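Local coordinates for protein alpha-rhamnosidase (Dictyoglomus thermophilum, PDB 6I60) that probably hydrolyses terminal non-reducing alpha-L-rhamnose residues from alpha-L-rhamnosides, such as those of natural flavonoids, at residues E879-M884 / V896-F902; I847-P853 / V871-W875; G466-C470 / F830-A835. All coordinates share one frame; numbering follows the deposited sequence.

Interaction 1. Residues E879-M884 / V896-F902; sequences ENIFSM and VHVPKLF
The rings of Phe882 and Phe902 share Leu901 as a neighbour. Leu901 CD1 stands 4.3 Å above the Phe882 ring plane, but out near the rim, so its approach is oblique. The CB of the same leucine lies over the centre of the adjoining Phe902 ring. Pro899 CD also comes obliquely, 3.8 Å from Phe882 CE2, and the two side chains cross at about a right angle. Across the contact the Phe902 ring meets Glu879 O, Asn880 O and, more loosely, Phe882 CB, all obliquely; Asn880 O is 3.6 Å from Phe902 CE2. With CG anti to the backbone N (chi1 -178°), Phe882 extends from its strand toward the facing sheet. Farther along, Met884 and Val896 meet tip to tip, SD to CG1 at 3.7 Å. A bend at chi3 (-33°) carries Met884 CE to Val898, where it lies 3.7 Å from CG2 and also touches CG1; a flexible thioether suits a place between branched valines. Strands 882-884 and 896-899 run antiparallel, and their axes approach to 9.2 Å. That is the spacing of facing layers: Phe882 and Met884 bond through their backbones to strand 935-941, whereas Val896 pairs with Ile930 in the other sheet. The chain thus crosses between the sheets of a beta sandwich. Apart from the two carbonyl oxygens beside the Phe902 ring, the contact is apolar, which implies that it depends on shape and burial.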
loop_
_atom_site.group_PDB
_atom_site.type_symbol
_atom_site.label_atom_id
_atom_site.label_comp_id
_atom_site.label_asym_id
_atom_site.label_seq_id
_atom_site.Cartn_x
_atom_site.Cartn_y
_atom_site.Cartn_z
ATOM N N GLU A 879 17.781 -33.884 -12.617
ATOM C CA GLU A 879 18.266 -34.319 -13.921
ATOM C C GLU A 879 17.255 -35.187 -14.658
ATOM O O GLU A 879 17.307 -35.266 -15.890
ATOM C CB GLU A 879 19.586 -35.077 -13.767
ATOM C CG GLU A 879 20.820 -34.223 -14.009
ATOM C CD GLU A 879 21.385 -33.640 -12.729
ATOM O OE1 GLU A 879 22.621 -33.482 -12.642
ATOM O OE2 GLU A 879 20.592 -33.337 -11.811
ATOM N N ASN A 880 16.334 -35.828 -13.940
ATOM C CA ASN A 880 15.364 -36.725 -14.552
ATOM C C ASN A 880 13.929 -36.252 -14.384
ATOM O O ASN A 880 13.174 -36.234 -15.361
ATOM C CB ASN A 880 15.524 -38.143 -13.976
ATOM C CG ASN A 880 15.784 -38.141 -12.480
ATOM O OD1 ASN A 880 16.146 -37.116 -11.901
ATOM N ND2 ASN A 880 15.603 -39.296 -11.846
ATOM N N ILE A 881 13.526 -35.856 -13.179
ATOM C CA ILE A 881 12.134 -35.540 -12.876
ATOM C C ILE A 881 11.984 -34.037 -12.691
ATOM O O ILE A 881 12.780 -33.409 -11.982
ATOM C CB ILE A 881 11.648 -36.290 -11.624
ATOM C CG1 ILE A 881 12.030 -37.769 -11.703
ATOM C CG2 ILE A 881 10.145 -36.121 -11.451
ATOM C CD1 ILE A 881 12.760 -38.277 -10.488
ATOM N N PHE A 882 10.962 -33.463 -13.322
ATOM C CA PHE A 882 10.536 -32.090 -13.063
ATOM C C PHE A 882 9.189 -32.153 -12.354
ATOM O O PHE A 882 8.172 -32.480 -12.973
ATOM C CB PHE A 882 10.443 -31.277 -14.353
ATOM C CG PHE A 882 10.063 -29.839 -14.131
ATOM C CD1 PHE A 882 10.954 -28.957 -13.538
ATOM C CD2 PHE A 882 8.813 -29.370 -14.502
ATOM C CE1 PHE A 882 10.608 -27.634 -13.325
ATOM C CE2 PHE A 882 8.461 -28.048 -14.292
ATOM C CZ PHE A 882 9.359 -27.180 -13.702
ATOM N N SER A 883 9.185 -31.851 -11.060
ATOM C CA SER A 883 7.975 -31.919 -10.257
ATOM C C SER A 883 7.209 -30.601 -10.326
ATOM O O SER A 883 7.768 -29.542 -10.618
ATOM C CB SER A 883 8.309 -32.253 -8.802
ATOM O OG SER A 883 8.898 -33.537 -8.690
ATOM N N MET A 884 5.909 -30.682 -10.050
ATOM C CA MET A 884 5.066 -29.495 -10.017
ATOM C C MET A 884 3.817 -29.791 -9.202
ATOM O O MET A 884 3.108 -30.762 -9.485
ATOM C CB MET A 884 4.688 -29.043 -11.430
ATOM C CG MET A 884 4.374 -27.563 -11.533
ATOM S SD MET A 884 3.924 -27.064 -13.203
ATOM C CE MET A 884 4.941 -28.169 -14.172
ATOM N N VAL A 896 -2.125 -25.154 -16.502
ATOM C CA VAL A 896 -0.741 -25.535 -16.253
ATOM C C VAL A 896 0.044 -25.488 -17.556
ATOM O O VAL A 896 -0.433 -25.933 -18.607
ATOM C CB VAL A 896 -0.675 -26.932 -15.611
ATOM C CG1 VAL A 896 0.692 -27.165 -14.990
ATOM C CG2 VAL A 896 -1.772 -27.083 -14.573
ATOM N N HIS A 897 1.259 -24.948 -17.492
ATOM C CA HIS A 897 2.167 -24.863 -18.636
ATOM C C HIS A 897 3.452 -25.588 -18.255
ATOM O O HIS A 897 4.427 -24.972 -17.818
ATOM C CB HIS A 897 2.440 -23.403 -19.034
ATOM C CG HIS A 897 1.285 -22.731 -19.709
ATOM N ND1 HIS A 897 1.377 -21.470 -20.258
ATOM C CD2 HIS A 897 0.014 -23.141 -19.922
ATOM C CE1 HIS A 897 0.213 -21.133 -20.781
ATOM N NE2 HIS A 897 -0.633 -22.130 -20.591
ATOM N N VAL A 898 3.448 -26.908 -18.417
ATOM C CA VAL A 898 4.619 -27.725 -18.115
ATOM C C VAL A 898 5.655 -27.511 -19.212
ATOM O O VAL A 898 5.387 -27.814 -20.384
ATOM C CB VAL A 898 4.244 -29.210 -17.977
ATOM C CG1 VAL A 898 5.424 -30.008 -17.458
ATOM C CG2 VAL A 898 3.041 -29.374 -17.057
ATOM N N PRO A 899 6.839 -26.990 -18.890
ATOM C CA PRO A 899 7.857 -26.776 -19.927
ATOM C C PRO A 899 8.510 -28.082 -20.350
ATOM O O PRO A 899 8.873 -28.921 -19.521
ATOM C CB PRO A 899 8.868 -25.848 -19.242
ATOM C CG PRO A 899 8.733 -26.161 -17.789
ATOM C CD PRO A 899 7.297 -26.562 -17.557
ATOM N N LYS A 900 8.655 -28.250 -21.664
ATOM C CA LYS A 900 9.253 -29.457 -22.234
ATOM C C LYS A 900 10.764 -29.272 -22.260
ATOM O O LYS A 900 11.326 -28.693 -23.191
ATOM C CB LYS A 900 8.692 -29.734 -23.624
ATOM C CG LYS A 900 7.217 -29.408 -23.781
ATOM C CD LYS A 900 6.620 -30.130 -24.975
ATOM C CE LYS A 900 6.904 -29.385 -26.267
ATOM N NZ LYS A 900 6.005 -29.829 -27.368
ATOM N N LEU A 901 11.430 -29.768 -21.220
ATOM C CA LEU A 901 12.881 -29.693 -21.116
ATOM C C LEU A 901 13.573 -30.976 -21.557
ATOM O O LEU A 901 14.805 -31.050 -21.500
ATOM C CB LEU A 901 13.293 -29.355 -19.678
ATOM C CG LEU A 901 12.421 -28.336 -18.942
ATOM C CD1 LEU A 901 12.680 -28.385 -17.445
ATOM C CD2 LEU A 901 12.649 -26.930 -19.484
ATOM N N PHE A 902 12.818 -31.979 -21.997
ATOM C CA PHE A 902 13.367 -33.274 -22.370
ATOM C C PHE A 902 12.828 -33.697 -23.729
ATOM O O PHE A 902 11.690 -33.383 -24.088
ATOM C CB PHE A 902 13.030 -34.345 -21.324
ATOM C CG PHE A 902 13.265 -33.904 -19.907
ATOM C CD1 PHE A 902 14.517 -33.479 -19.495
ATOM C CD2 PHE A 902 12.231 -33.924 -18.983
ATOM C CE1 PHE A 902 14.736 -33.079 -18.189
ATOM C CE2 PHE A 902 12.445 -33.525 -17.675
ATOM C CZ PHE A 902 13.698 -33.102 -17.279
#

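Interaction 2. Residues I847-P853 / V871-W875; sequences IIFEPHP and VEINW
Between the two sheets of the C-terminal beta sandwich, at the end where strand 847-849 runs into a loop, Pro851 and Pro853 lie over the same face of the Trp875 indole in a pair of CH-pi contacts. Pro851 CB is 3.9 Å from the centroid of the five-membered ring, and Pro853 CB is equally far from that of the six-membered ring, each about 30° off the normal. Proline suits both places, because its rigid ring holds the CB hydrogens against the electron-rich indole. The tryptophan reaches them with CG between its backbone N and carbonyl carbon (chi1 62°), and its NE1 donates to Ile834 O. Putting an alanine at Trp875 removes the indole and would probably leave the two prolines facing a gap and Ile834 O without this donor.

Strands 847-849 and 871-875 run nearly parallel in the two facing sheets, and their axes approach to 9.0 Å. Ile847 and Val871 reach toward each other tip to tip, CD1 to CG2 at 3.7 Å. Between them and the prolines, Phe849 offers its edge to Ile873 CD1, which lies near the ring plane, 3.6 Å from Phe849 CD1; Ile847 CG2 covers one face of this ring. Glu850 and His852 turn their CB atoms the other way. There Glu850 OE2 accepts from His852 NE2 through its anti lone pair, His852 ND1 is hydrogen-bonded to Asp777 OD2, and Glu850 OE1 to His897 ND1. With a carboxylate at each nitrogen, the imidazole may be shifted toward its charged form. The layers therefore separate their chemistry: apolar and CH-pi packing fills the space between the sheets, while the polar side chains Glu850 and His852 pair on the other side of their segment.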
loop_
_atom_site.group_PDB
_atom_site.type_symbol
_atom_site.label_atom_id
_atom_site.label_comp_id
_atom_site.label_asym_id
_atom_site.label_seq_id
_atom_site.Cartn_x
_atom_site.Cartn_y
_atom_site.Cartn_z
ATOM N N ILE A 847 -6.176 -19.114 -13.569
ATOM C CA ILE A 847 -4.801 -19.005 -13.104
ATOM C C ILE A 847 -3.895 -19.709 -14.102
ATOM O O ILE A 847 -4.213 -20.804 -14.579
ATOM C CB ILE A 847 -4.638 -19.603 -11.692
ATOM C CG1 ILE A 847 -5.813 -19.192 -10.803
ATOM C CG2 ILE A 847 -3.315 -19.172 -11.075
ATOM C CD1 ILE A 847 -5.811 -19.861 -9.454
ATOM N N ILE A 848 -2.772 -19.076 -14.423
ATOM C CA ILE A 848 -1.777 -19.634 -15.331
ATOM C C ILE A 848 -0.585 -20.073 -14.492
ATOM O O ILE A 848 0.106 -19.240 -13.893
ATOM C CB ILE A 848 -1.357 -18.628 -16.411
ATOM C CG1 ILE A 848 -2.587 -18.056 -17.114
ATOM C CG2 ILE A 848 -0.432 -19.287 -17.419
ATOM C CD1 ILE A 848 -2.257 -17.072 -18.212
ATOM N N PHE A 849 -0.347 -21.382 -14.442
ATOM C CA PHE A 849 0.789 -21.959 -13.722
ATOM C C PHE A 849 1.872 -22.275 -14.749
ATOM O O PHE A 849 1.924 -23.372 -15.306
ATOM C CB PHE A 849 0.370 -23.203 -12.945
ATOM C CG PHE A 849 -0.661 -22.943 -11.882
ATOM C CD1 PHE A 849 -0.285 -22.478 -10.632
ATOM C CD2 PHE A 849 -2.005 -23.174 -12.128
ATOM C CE1 PHE A 849 -1.230 -22.241 -9.651
ATOM C CE2 PHE A 849 -2.954 -22.940 -11.150
ATOM C CZ PHE A 849 -2.565 -22.474 -9.909
ATOM N N GLU A 850 2.747 -21.300 -15.003
ATOM C CA GLU A 850 3.806 -21.423 -16.005
ATOM C C GLU A 850 5.157 -21.174 -15.347
ATOM O O GLU A 850 5.657 -20.037 -15.342
ATOM C CB GLU A 850 3.576 -20.455 -17.163
ATOM C CG GLU A 850 4.569 -20.601 -18.299
ATOM C CD GLU A 850 4.469 -19.470 -19.300
ATOM O OE1 GLU A 850 3.395 -19.319 -19.920
ATOM O OE2 GLU A 850 5.461 -18.732 -19.460
ATOM N N PRO A 851 5.788 -22.203 -14.790
ATOM C CA PRO A 851 7.099 -22.015 -14.163
ATOM C C PRO A 851 8.202 -21.867 -15.195
ATOM O O PRO A 851 8.107 -22.353 -16.325
ATOM C CB PRO A 851 7.281 -23.297 -13.342
ATOM C CG PRO A 851 6.497 -24.320 -14.088
ATOM C CD PRO A 851 5.323 -23.599 -14.702
ATOM N N HIS A 852 9.266 -21.177 -14.788
ATOM C CA HIS A 852 10.422 -20.919 -15.644
ATOM C C HIS A 852 11.680 -21.351 -14.905
ATOM O O HIS A 852 12.343 -20.532 -14.252
ATOM C CB HIS A 852 10.495 -19.447 -16.046
ATOM C CG HIS A 852 9.463 -19.045 -17.054
ATOM N ND1 HIS A 852 9.789 -18.606 -18.318
ATOM C CD2 HIS A 852 8.111 -19.023 -16.985
ATOM C CE1 HIS A 852 8.682 -18.327 -18.984
ATOM N NE2 HIS A 852 7.650 -18.573 -18.198
ATOM N N PRO A 853 12.042 -22.632 -14.983
ATOM C CA PRO A 853 13.267 -23.091 -14.315
ATOM C C PRO A 853 14.510 -22.771 -15.130
ATOM O O PRO A 853 14.941 -23.571 -15.966
ATOM C CB PRO A 853 13.049 -24.603 -14.181
ATOM C CG PRO A 853 12.052 -24.959 -15.250
ATOM C CD PRO A 853 11.378 -23.705 -15.742
ATOM N N VAL A 871 -3.850 -19.743 -3.535
ATOM C CA VAL A 871 -3.250 -20.116 -4.810
ATOM C C VAL A 871 -1.790 -20.464 -4.553
ATOM O O VAL A 871 -1.061 -19.677 -3.936
ATOM C CB VAL A 871 -3.369 -18.986 -5.851
ATOM C CG1 VAL A 871 -2.720 -19.401 -7.163
ATOM C CG2 VAL A 871 -4.828 -18.608 -6.066
ATOM N N GLU A 872 -1.363 -21.635 -5.022
ATOM C CA GLU A 872 -0.026 -22.130 -4.724
ATOM C C GLU A 872 0.593 -22.760 -5.963
ATOM O O GLU A 872 -0.098 -23.375 -6.779
ATOM C CB GLU A 872 -0.054 -23.153 -3.579
ATOM C CG GLU A 872 1.302 -23.428 -2.952
ATOM C CD GLU A 872 1.202 -24.281 -1.705
ATOM O OE1 GLU A 872 0.938 -23.721 -0.620
ATOM O OE2 GLU A 872 1.387 -25.513 -1.810
ATOM N N ILE A 873 1.909 -22.598 -6.093
ATOM C CA ILE A 873 2.689 -23.248 -7.140
ATOM C C ILE A 873 4.007 -23.716 -6.534
ATOM O O ILE A 873 4.643 -22.983 -5.771
ATOM C CB ILE A 873 2.938 -22.317 -8.345
ATOM C CG1 ILE A 873 3.727 -23.050 -9.433
ATOM C CG2 ILE A 873 3.656 -21.041 -7.918
ATOM C CD1 ILE A 873 3.291 -22.710 -10.841
ATOM N N ASN A 874 4.398 -24.948 -6.850
ATOM C CA ASN A 874 5.663 -25.518 -6.409
ATOM C C ASN A 874 6.256 -26.310 -7.560
ATOM O O ASN A 874 5.530 -27.018 -8.263
ATOM C CB ASN A 874 5.493 -26.445 -5.196
ATOM C CG ASN A 874 4.683 -25.817 -4.081
ATOM O OD1 ASN A 874 5.238 -25.299 -3.116
ATOM N ND2 ASN A 874 3.361 -25.879 -4.198
ATOM N N TRP A 875 7.568 -26.196 -7.753
ATOM C CA TRP A 875 8.233 -26.991 -8.775
ATOM C C TRP A 875 9.653 -27.314 -8.339
ATOM O O TRP A 875 10.318 -26.498 -7.694
ATOM C CB TRP A 875 8.236 -26.282 -10.138
ATOM C CG TRP A 875 8.971 -24.974 -10.184
ATOM C CD1 TRP A 875 8.432 -23.727 -10.067
ATOM C CD2 TRP A 875 10.378 -24.783 -10.390
ATOM N NE1 TRP A 875 9.413 -22.773 -10.176
ATOM C CE2 TRP A 875 10.617 -23.394 -10.374
ATOM C CE3 TRP A 875 11.458 -25.652 -10.579
ATOM C CZ2 TRP A 875 11.892 -22.853 -10.540
ATOM C CZ3 TRP A 875 12.722 -25.114 -10.741
ATOM C CH2 TRP A 875 12.929 -23.728 -10.723
#

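Interaction 3. Residues G466-C470 / F830-A835; sequences GEFIC and FYRVIA
Phe468 packs against two aromatic residues of the helix. Over one face of its ring sits Phe830 CB, 3.9 Å from the centroid, and at its edge lie Ala835 CB and Ile834 CG2. Its own CB rests over a face of the Tyr831 ring, 4.1 Å from that centroid. The Phe468 and Phe830 rings are almost parallel, at 9°, but slid so far apart that they barely overlap. A trans chi1 (170°) swings the Phe468 ring out of the strand toward the helix. Cys470 SG adds a small contact, 3.8 Å from Ile834 CG2. Gly466, with no side chain, lets the Tyr831 ring lie close alongside the strand.

Farther out, Asn520 OD1 hydrogen-bonds Tyr831 OH, and His479 meets Phe468 edge-to-face. A pi-type turn, closed by Ala835 N to Phe830 O at 2.9 Å, ends the helix. Strand 466-470 is the outermost strand of its sheet, paired with 859-866, where Arg863 forms a salt bridge with Glu467. An aromatic cluster, with Ala835, Ile834 and Cys470 fitted round it, thus joins a helix of the catalytic six-hairpin domain to a beta-sandwich sheet, by dispersion and CH-pi contacts between apolar and aromatic groups.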
loop_
_atom_site.group_PDB
_atom_site.type_symbol
_atom_site.label_atom_id
_atom_site.label_comp_id
_atom_site.label_asym_id
_atom_site.label_seq_id
_atom_site.Cartn_x
_atom_site.Cartn_y
_atom_site.Cartn_z
ATOM N N GLY A 466 1.086 -12.963 0.005
ATOM C CA GLY A 466 1.816 -13.989 -0.717
ATOM C C GLY A 466 3.182 -14.238 -0.121
ATOM O O GLY A 466 3.812 -13.335 0.436
ATOM N N GLU A 467 3.635 -15.483 -0.236
ATOM C CA GLU A 467 4.994 -15.876 0.102
ATOM C C GLU A 467 5.761 -16.199 -1.172
ATOM O O GLU A 467 5.175 -16.482 -2.222
ATOM C CB GLU A 467 5.008 -17.093 1.037
ATOM C CG GLU A 467 4.264 -16.897 2.345
ATOM C CD GLU A 467 3.952 -18.213 3.043
ATOM O OE1 GLU A 467 3.837 -19.249 2.352
ATOM O OE2 GLU A 467 3.822 -18.211 4.284
ATOM N N PHE A 468 7.089 -16.153 -1.074
ATOM C CA PHE A 468 7.944 -16.552 -2.185
ATOM C C PHE A 468 9.303 -16.969 -1.648
ATOM O O PHE A 468 9.878 -16.277 -0.803
ATOM C CB PHE A 468 8.113 -15.425 -3.207
ATOM C CG PHE A 468 9.171 -15.706 -4.236
ATOM C CD1 PHE A 468 8.929 -16.598 -5.270
ATOM C CD2 PHE A 468 10.412 -15.097 -4.162
ATOM C CE1 PHE A 468 9.900 -16.867 -6.215
ATOM C CE2 PHE A 468 11.387 -15.364 -5.105
ATOM C CZ PHE A 468 11.129 -16.250 -6.132
ATOM N N ILE A 469 9.816 -18.093 -2.148
ATOM C CA ILE A 469 11.143 -18.575 -1.795
ATOM C C ILE A 469 11.767 -19.212 -3.030
ATOM O O ILE A 469 11.081 -19.818 -3.859
ATOM C CB ILE A 469 11.108 -19.565 -0.605
ATOM C CG1 ILE A 469 12.519 -19.791 -0.049
ATOM C CG2 ILE A 469 10.441 -20.878 -1.003
ATOM C CD1 ILE A 469 12.547 -20.351 1.360
ATOM N N CYS A 470 13.081 -19.052 -3.156
ATOM C CA CYS A 470 13.812 -19.482 -4.334
ATOM C C CYS A 470 14.954 -20.399 -3.924
ATOM O O CYS A 470 15.372 -20.429 -2.764
ATOM C CB CYS A 470 14.365 -18.277 -5.108
ATOM S SG CYS A 470 14.495 -18.512 -6.879
ATOM N N PHE A 830 9.457 -12.230 -9.887
ATOM C CA PHE A 830 9.750 -13.458 -9.155
ATOM C C PHE A 830 8.501 -14.315 -8.992
ATOM O O PHE A 830 8.575 -15.548 -9.049
ATOM C CB PHE A 830 10.346 -13.127 -7.786
ATOM C CG PHE A 830 11.642 -12.374 -7.852
ATOM C CD1 PHE A 830 12.493 -12.520 -8.935
ATOM C CD2 PHE A 830 12.014 -11.524 -6.823
ATOM C CE1 PHE A 830 13.689 -11.830 -8.993
ATOM C CE2 PHE A 830 13.207 -10.830 -6.874
ATOM C CZ PHE A 830 14.047 -10.983 -7.960
ATOM N N TYR A 831 7.345 -13.681 -8.789
ATOM C CA TYR A 831 6.103 -14.422 -8.598
ATOM C C TYR A 831 5.583 -14.993 -9.913
ATOM O O TYR A 831 5.234 -16.176 -9.990
ATOM C CB TYR A 831 5.045 -13.516 -7.965
ATOM C CG TYR A 831 5.180 -13.323 -6.472
ATOM C CD1 TYR A 831 5.965 -12.303 -5.953
ATOM C CD2 TYR A 831 4.508 -14.149 -5.581
ATOM C CE1 TYR A 831 6.085 -12.116 -4.588
ATOM C CE2 TYR A 831 4.621 -13.970 -4.214
ATOM C CZ TYR A 831 5.411 -12.952 -3.725
ATOM O OH TYR A 831 5.528 -12.768 -2.368
ATOM N N ARG A 832 5.530 -14.162 -10.959
ATOM C CA ARG A 832 4.834 -14.534 -12.186
ATOM C C ARG A 832 5.681 -15.403 -13.110
ATOM O O ARG A 832 5.125 -16.179 -13.895
ATOM C CB ARG A 832 4.385 -13.277 -12.935
ATOM C CG ARG A 832 3.575 -12.297 -12.098
ATOM C CD ARG A 832 3.173 -11.063 -12.903
ATOM N NE ARG A 832 4.050 -10.837 -14.050
ATOM C CZ ARG A 832 3.652 -10.883 -15.318
ATOM N NH1 ARG A 832 2.385 -11.147 -15.613
ATOM N NH2 ARG A 832 4.523 -10.667 -16.296
ATOM N N VAL A 833 7.007 -15.291 -13.052
ATOM C CA VAL A 833 7.897 -15.980 -13.986
ATOM C C VAL A 833 8.727 -17.053 -13.281
ATOM O O VAL A 833 8.640 -18.235 -13.620
ATOM C CB VAL A 833 8.797 -14.976 -14.740
ATOM C CG1 VAL A 833 9.886 -15.707 -15.509
ATOM C CG2 VAL A 833 7.956 -14.130 -15.677
ATOM N N ILE A 834 9.541 -16.659 -12.300
ATOM C CA ILE A 834 10.410 -17.617 -11.618
ATOM C C ILE A 834 9.574 -18.682 -10.919
ATOM O O ILE A 834 9.730 -19.883 -11.163
ATOM C CB ILE A 834 11.346 -16.896 -10.633
ATOM C CG1 ILE A 834 12.406 -16.102 -11.400
ATOM C CG2 ILE A 834 12.002 -17.893 -9.685
ATOM C CD1 ILE A 834 13.507 -15.554 -10.527
ATOM N N ALA A 835 8.670 -18.254 -10.037
ATOM C CA ALA A 835 7.703 -19.181 -9.460
ATOM C C ALA A 835 6.717 -19.654 -10.522
ATOM O O ALA A 835 6.590 -20.857 -10.781
ATOM C CB ALA A 835 6.975 -18.516 -8.294
#

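How the interactions relate
The contacts form a row from the C-terminal sandwich to the helical domain. Interactions 1 and 2 have centres 11 Å apart and share both sheets: strands 869-877 and 882-888 are neighbours in one, 846-849 and 893-899 in the other, where His897 N meets Phe849 O at 2.8 Å. Phe882 CE1 packs 3.5 Å from Trp875 CE3. Interaction 3, centred about 9 Å from interaction 2, is linked to it by Trp875 NE1 and Ile834 O, 3.1 Å apart, and does not touch interaction 1. None of the three includes Tyr656, Glu659 or Leu660, which line a pocket holding 2-(2-ethoxyethoxy)ethanol; interactions 1 and 2 pack the sandwich sheets together, and interaction 3 joins them to the helical domain.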